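Local coordinates for TIR-NB-LRR type resistance protein RPV1 (Vitis rotundifolia, PDB 5KU7) that belongs to the TIR-NB-LRR class of plant disease-resistance proteins and is represented here by its TIR domain, a parallel sheet flanked by helices, at residues Ser29-Arg34 against Asn163-Gln168; Gly93-Pro98 against Lys170-Asp175. All coordinates share one frame; numbering follows the deposited sequence.

Contact 1 of 2, residues Ser29-Arg34 against Asn163-Gln168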
loop_
_atom_site.group_PDB
_atom_site.type_symbol
_atom_site.label_atom_id
_atom_site.label_comp_id
_atom_site.label_asym_id
_atom_site.label_seq_id
_atom_site.Cartn_x
_atom_site.Cartn_y
_atom_site.Cartn_z
ATOM N N SER A 29 6.091 -2.007 8.382
ATOM C CA SER A 29 6.418 -0.735 8.995
ATOM C C SER A 29 5.463 -0.453 10.156
ATOM O O SER A 29 5.894 0.015 11.210
ATOM C CB SER A 29 6.356 0.376 7.949
ATOM O OG SER A 29 6.605 1.638 8.531
ATOM N N ALA A 30 4.175 -0.765 9.976
ATOM C CA ALA A 30 3.184 -0.553 11.044
ATOM C C ALA A 30 3.518 -1.382 12.283
ATOM O O ALA A 30 3.374 -0.904 13.408
ATOM C CB ALA A 30 1.782 -0.885 10.550
ATOM N N LEU A 31 3.963 -2.626 12.080
ATOM C CA LEU A 31 4.314 -3.494 13.215
ATOM C C LEU A 31 5.456 -2.880 14.009
ATOM O O LEU A 31 5.434 -2.864 15.241
ATOM C CB LEU A 31 4.695 -4.897 12.739
ATOM C CG LEU A 31 3.541 -5.701 12.128
ATOM C CD1 LEU A 31 4.119 -6.866 11.354
ATOM C CD2 LEU A 31 2.562 -6.195 13.211
ATOM N N GLY A 32 6.463 -2.393 13.290
ATOM C CA GLY A 32 7.621 -1.797 13.923
ATOM C C GLY A 32 7.233 -0.609 14.771
ATOM O O GLY A 32 7.749 -0.435 15.867
ATOM N N ARG A 33 6.309 0.203 14.270
ATOM C CA ARG A 33 5.863 1.377 15.005
ATOM C C ARG A 33 5.268 1.022 16.363
ATOM O O ARG A 33 5.286 1.838 17.279
ATOM C CB ARG A 33 4.853 2.181 14.174
ATOM C CG ARG A 33 5.514 2.982 13.060
ATOM C CD ARG A 33 4.600 4.095 12.532
ATOM N NE ARG A 33 3.387 3.555 11.923
ATOM C CZ ARG A 33 3.328 3.096 10.680
ATOM N NH1 ARG A 33 4.419 3.119 9.907
ATOM N NH2 ARG A 33 2.184 2.618 10.208
ATOM N N ARG A 34 4.737 -0.192 16.482
ATOM C CA ARG A 34 4.102 -0.642 17.720
ATOM C C ARG A 34 5.085 -1.403 18.601
ATOM O O ARG A 34 4.696 -2.030 19.574
ATOM C CB ARG A 34 2.884 -1.521 17.411
ATOM C CG ARG A 34 1.619 -0.732 17.179
ATOM C CD ARG A 34 0.654 -1.491 16.290
ATOM N NE ARG A 34 -0.540 -0.704 15.965
ATOM C CZ ARG A 34 -0.659 0.079 14.892
ATOM N NH1 ARG A 34 0.344 0.196 14.010
ATOM N NH2 ARG A 34 -1.786 0.747 14.694
ATOM N N ASN A 163 -3.068 -3.643 15.703
ATOM C CA ASN A 163 -3.575 -3.372 17.050
ATOM C C ASN A 163 -3.951 -4.657 17.754
ATOM O O ASN A 163 -3.606 -4.871 18.912
ATOM C CB ASN A 163 -4.808 -2.470 17.011
ATOM C CG ASN A 163 -4.462 -1.006 16.971
ATOM O OD1 ASN A 163 -3.321 -0.619 17.223
ATOM N ND2 ASN A 163 -5.456 -0.174 16.677
ATOM N N SER A 164 -4.665 -5.508 17.027
ATOM C CA SER A 164 -5.046 -6.822 17.509
ATOM C C SER A 164 -3.818 -7.705 17.800
ATOM O O SER A 164 -3.741 -8.337 18.855
ATOM C CB SER A 164 -5.962 -7.491 16.482
ATOM O OG SER A 164 -6.196 -8.845 16.813
ATOM N N ILE A 165 -2.837 -7.695 16.898
ATOM C CA ILE A 165 -1.610 -8.477 17.088
ATOM C C ILE A 165 -0.837 -7.972 18.301
ATOM O O ILE A 165 -0.293 -8.759 19.085
ATOM C CB ILE A 165 -0.703 -8.432 15.831
ATOM C CG1 ILE A 165 -1.351 -9.214 14.691
ATOM C CG2 ILE A 165 0.677 -9.034 16.112
ATOM C CD1 ILE A 165 -0.565 -9.129 13.403
ATOM N N PHE A 166 -0.793 -6.657 18.465
ATOM C CA PHE A 166 -0.157 -6.102 19.647
ATOM C C PHE A 166 -0.824 -6.581 20.940
ATOM O O PHE A 166 -0.142 -7.102 21.815
ATOM C CB PHE A 166 -0.145 -4.573 19.590
ATOM C CG PHE A 166 0.437 -3.929 20.829
ATOM C CD1 PHE A 166 -0.391 -3.481 21.853
ATOM C CD2 PHE A 166 1.797 -3.757 20.964
ATOM C CE1 PHE A 166 0.135 -2.870 22.985
ATOM C CE2 PHE A 166 2.331 -3.154 22.101
ATOM C CZ PHE A 166 1.496 -2.714 23.112
ATOM N N ARG A 167 -2.149 -6.435 21.043
ATOM C CA ARG A 167 -2.867 -6.874 22.232
ATOM C C ARG A 167 -2.648 -8.377 22.481
ATOM O O ARG A 167 -2.443 -8.801 23.615
ATOM C CB ARG A 167 -4.377 -6.577 22.127
ATOM C CG ARG A 167 -5.110 -6.910 23.444
ATOM C CD ARG A 167 -6.641 -6.886 23.364
ATOM N NE ARG A 167 -7.230 -5.564 23.566
ATOM C CZ ARG A 167 -8.420 -5.356 24.132
ATOM N NH1 ARG A 167 -9.142 -6.381 24.576
ATOM N NH2 ARG A 167 -8.888 -4.120 24.272
ATOM N N GLN A 168 -2.679 -9.185 21.422
ATOM C CA GLN A 168 -2.558 -10.629 21.604
ATOM C C GLN A 168 -1.139 -11.019 22.026
ATOM O O GLN A 168 -0.973 -11.839 22.929
ATOM C CB GLN A 168 -2.948 -11.386 20.329
ATOM C CG GLN A 168 -4.410 -11.234 19.942
ATOM C CD GLN A 168 -4.822 -12.139 18.804
ATOM O OE1 GLN A 168 -4.819 -13.364 18.933
ATOM N NE2 GLN A 168 -5.216 -11.536 17.686
#
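Arg34, following on from helix 23-33, reaches across to Asn163 of helix 154-175, tying together two helices of the flavodoxin-like TIR fold. The grip is side-on and converges on one atom: NE of Arg34 donates to OD1 of Asn163 at 3.1 Å with an N-H...O angle of 158°, and NH2 of Arg34 gives a more bent bond to the same OD1 at 3.3 Å. The oxygen lies near the guanidinium plane, but both nitrogens approach it from one face of the amide rather than along a lone pair, the two planes being turned 61° apart. Extended from CG to NE, the arginine chain crosses the asparagine side chain roughly at a right angle. Back within its own segment, NH1 of Arg34 donates to Ala30 O at 3.3 Å, again in the guanidinium plane, a third bond that, with the two to Asn163, restricts rotation of the group. Beside this polar bridge, Leu31 CD2 meets Ile165 CD1 at 4.3 Å, a buried apolar touch that Ile36 also joins from the loop leading to strand 38-39. Nearby, Ser29 packs on Ser155 of the second subunit, consistent with the face on which plant TIR domains pair through these two helices. Phe166 completes the contact: its CG stands anti to the backbone N (chi1 177°), which turns the ring toward Arg34, where CE2 of Phe166 lies 3.6 Å from the carbonyl O of Arg34, at an oblique approach.

Contact 2 of 2, residues Gly93-Pro98 against Lys170-Asp175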
loop_
_atom_site.group_PDB
_atom_site.type_symbol
_atom_site.label_atom_id
_atom_site.label_comp_id
_atom_site.label_asym_id
_atom_site.label_seq_id
_atom_site.Cartn_x
_atom_site.Cartn_y
_atom_site.Cartn_z
ATOM N N GLY A 93 5.358 -22.933 21.052
ATOM C CA GLY A 93 4.152 -22.197 21.413
ATOM C C GLY A 93 3.842 -21.118 20.402
ATOM O O GLY A 93 3.308 -20.069 20.739
ATOM N N HIS A 94 4.201 -21.386 19.153
ATOM C CA HIS A 94 4.219 -20.387 18.093
ATOM C C HIS A 94 2.826 -19.950 17.691
ATOM O O HIS A 94 2.011 -20.774 17.300
ATOM C CB HIS A 94 4.968 -20.944 16.880
ATOM C CG HIS A 94 5.397 -19.905 15.887
ATOM N ND1 HIS A 94 6.427 -19.020 16.131
ATOM C CD2 HIS A 94 4.963 -19.640 14.631
ATOM C CE1 HIS A 94 6.595 -18.244 15.073
ATOM N NE2 HIS A 94 5.716 -18.596 14.150
ATOM N N ALA A 95 2.556 -18.653 17.812
ATOM C CA ALA A 95 1.263 -18.082 17.425
ATOM C C ALA A 95 1.246 -17.752 15.943
ATOM O O ALA A 95 2.286 -17.465 15.356
ATOM C CB ALA A 95 0.942 -16.838 18.250
ATOM N N VAL A 96 0.062 -17.816 15.337
ATOM C CA VAL A 96 -0.071 -17.682 13.898
ATOM C C VAL A 96 -1.260 -16.802 13.547
ATOM O O VAL A 96 -2.386 -17.097 13.932
ATOM C CB VAL A 96 -0.252 -19.044 13.218
ATOM C CG1 VAL A 96 -0.408 -18.855 11.720
ATOM C CG2 VAL A 96 0.928 -19.970 13.539
ATOM N N PHE A 97 -1.007 -15.746 12.784
ATOM C CA PHE A 97 -2.029 -14.758 12.440
ATOM C C PHE A 97 -2.214 -14.660 10.938
ATOM O O PHE A 97 -1.390 -14.071 10.261
ATOM C CB PHE A 97 -1.645 -13.393 12.982
ATOM C CG PHE A 97 -1.366 -13.391 14.446
ATOM C CD1 PHE A 97 -0.088 -13.164 14.920
ATOM C CD2 PHE A 97 -2.390 -13.592 15.355
ATOM C CE1 PHE A 97 0.165 -13.148 16.280
ATOM C CE2 PHE A 97 -2.144 -13.574 16.705
ATOM C CZ PHE A 97 -0.866 -13.346 17.170
ATOM N N PRO A 98 -3.269 -15.282 10.404
ATOM C CA PRO A 98 -3.370 -15.266 8.941
ATOM C C PRO A 98 -4.166 -14.062 8.417
ATOM O O PRO A 98 -5.214 -13.689 8.967
ATOM C CB PRO A 98 -4.083 -16.584 8.627
ATOM C CG PRO A 98 -4.959 -16.841 9.860
ATOM C CD PRO A 98 -4.269 -16.170 11.041
ATOM N N LYS A 170 0.952 -9.113 23.588
ATOM C CA LYS A 170 1.297 -8.567 24.866
ATOM C C LYS A 170 0.594 -9.418 25.933
ATOM O O LYS A 170 1.159 -9.674 26.991
ATOM C CB LYS A 170 0.875 -7.109 24.973
ATOM C CG LYS A 170 1.173 -6.531 26.352
ATOM C CD LYS A 170 1.081 -5.021 26.382
ATOM C CE LYS A 170 2.090 -4.484 27.367
ATOM N NZ LYS A 170 1.500 -3.424 28.221
ATOM N N CYS A 171 -0.575 -9.961 25.614
ATOM C CA CYS A 171 -1.281 -10.741 26.611
ATOM C C CYS A 171 -0.594 -12.098 26.732
ATOM O O CYS A 171 -0.466 -12.628 27.837
ATOM C CB CYS A 171 -2.768 -10.915 26.263
ATOM S SG CYS A 171 -3.797 -9.400 26.361
ATOM N N LYS A 172 -0.118 -12.654 25.620
ATOM C CA LYS A 172 0.612 -13.912 25.713
ATOM C C LYS A 172 1.803 -13.764 26.648
ATOM O O LYS A 172 1.995 -14.577 27.549
ATOM C CB LYS A 172 1.130 -14.411 24.363
ATOM C CG LYS A 172 0.114 -15.026 23.445
ATOM C CD LYS A 172 0.746 -16.252 22.778
ATOM C CE LYS A 172 2.118 -15.965 22.170
ATOM N NZ LYS A 172 2.844 -17.242 21.828
ATOM N N ARG A 173 2.599 -12.719 26.420
ATOM C CA ARG A 173 3.793 -12.460 27.216
ATOM C C ARG A 173 3.489 -12.240 28.696
ATOM O O ARG A 173 4.232 -12.703 29.564
ATOM C CB ARG A 173 4.557 -11.246 26.671
ATOM C CG ARG A 173 5.724 -10.820 27.574
ATOM C CD ARG A 173 6.901 -10.267 26.783
ATOM N NE ARG A 173 7.515 -11.277 25.918
ATOM C CZ ARG A 173 8.510 -11.042 25.066
ATOM N NH1 ARG A 173 9.020 -9.819 24.950
ATOM N NH2 ARG A 173 8.993 -12.028 24.324
ATOM N N LEU A 174 2.402 -11.538 28.996
ATOM C CA LEU A 174 2.103 -11.234 30.390
ATOM C C LEU A 174 1.575 -12.452 31.154
ATOM O O LEU A 174 1.718 -12.531 32.373
ATOM C CB LEU A 174 1.108 -10.076 30.476
ATOM C CG LEU A 174 1.710 -8.737 30.057
ATOM C CD1 LEU A 174 0.645 -7.660 30.096
ATOM C CD2 LEU A 174 2.858 -8.377 30.987
ATOM N N ASP A 175 0.969 -13.399 30.446
ATOM C CA ASP A 175 0.439 -14.582 31.107
ATOM C C ASP A 175 1.585 -15.535 31.473
ATOM O O ASP A 175 1.513 -16.250 32.472
ATOM C CB ASP A 175 -0.624 -15.262 30.232
ATOM C CG ASP A 175 -1.966 -14.515 30.264
ATOM O OD1 ASP A 175 -2.692 -14.517 29.247
ATOM O OD2 ASP A 175 -2.293 -13.917 31.315
#
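Lys172, on the last turns of helix 154-175, brings its amino group to the start of strand 95-101, beside Ala95. Its NZ stops 3.1 Å from the carbonyl O of Gly93, in the turn before the strand. The methyl of Ala95 sits alongside the end of the chain, CB being 4.2 Å from CE and 4.1 Å from NZ of Lys172. Bends at chi2 (-139°) and chi3 (-50°) give the lysine a kinked path across the gap, where even the nearest alpha carbons, those of Ala95 and Lys172, are 9.3 Å apart. The contact is small and lies at the surface. Its strand side is set by the sheet: Ala95 is hydrogen-bonded through its backbone to Arg62 and Ser64 of strand 61-68, and His94, turned away from the helix, is hydrogen-bonded through NE2 to Ser64 OG. Arg62 also touches the Lys172 side chain. Deeper in, Phe97 lies against Leu169, about one turn earlier on the same helix. A C-terminal helix laid over one face of a central parallel sheet, its end near the beginnings of the strands, is the arrangement of the flavodoxin-like TIR domain.

Overall arrangement
Helix 154-175 is common to both contacts, whose centres lie about 12 Å apart: contact 1 joins it to helix 23-33, contact 2 to the beginning of strand 95-101. Phe97 of contact 2 links the two directly, its CE2 lying 3.5 Å from Gln168 OE1 and its CE1 4.1 Å from Ile165 CG2, both partners lying in segment 163-168. In sequence, 93-98 falls between the two segments of contact 1, and the last helix meets both 29-34 and 93-98 from much later in the chain. The malonic acid pocket of Arg15, Gly16, Glu17 and Arg20 includes no residue of either contact and begins directly after the C-terminal end of strand 8-14.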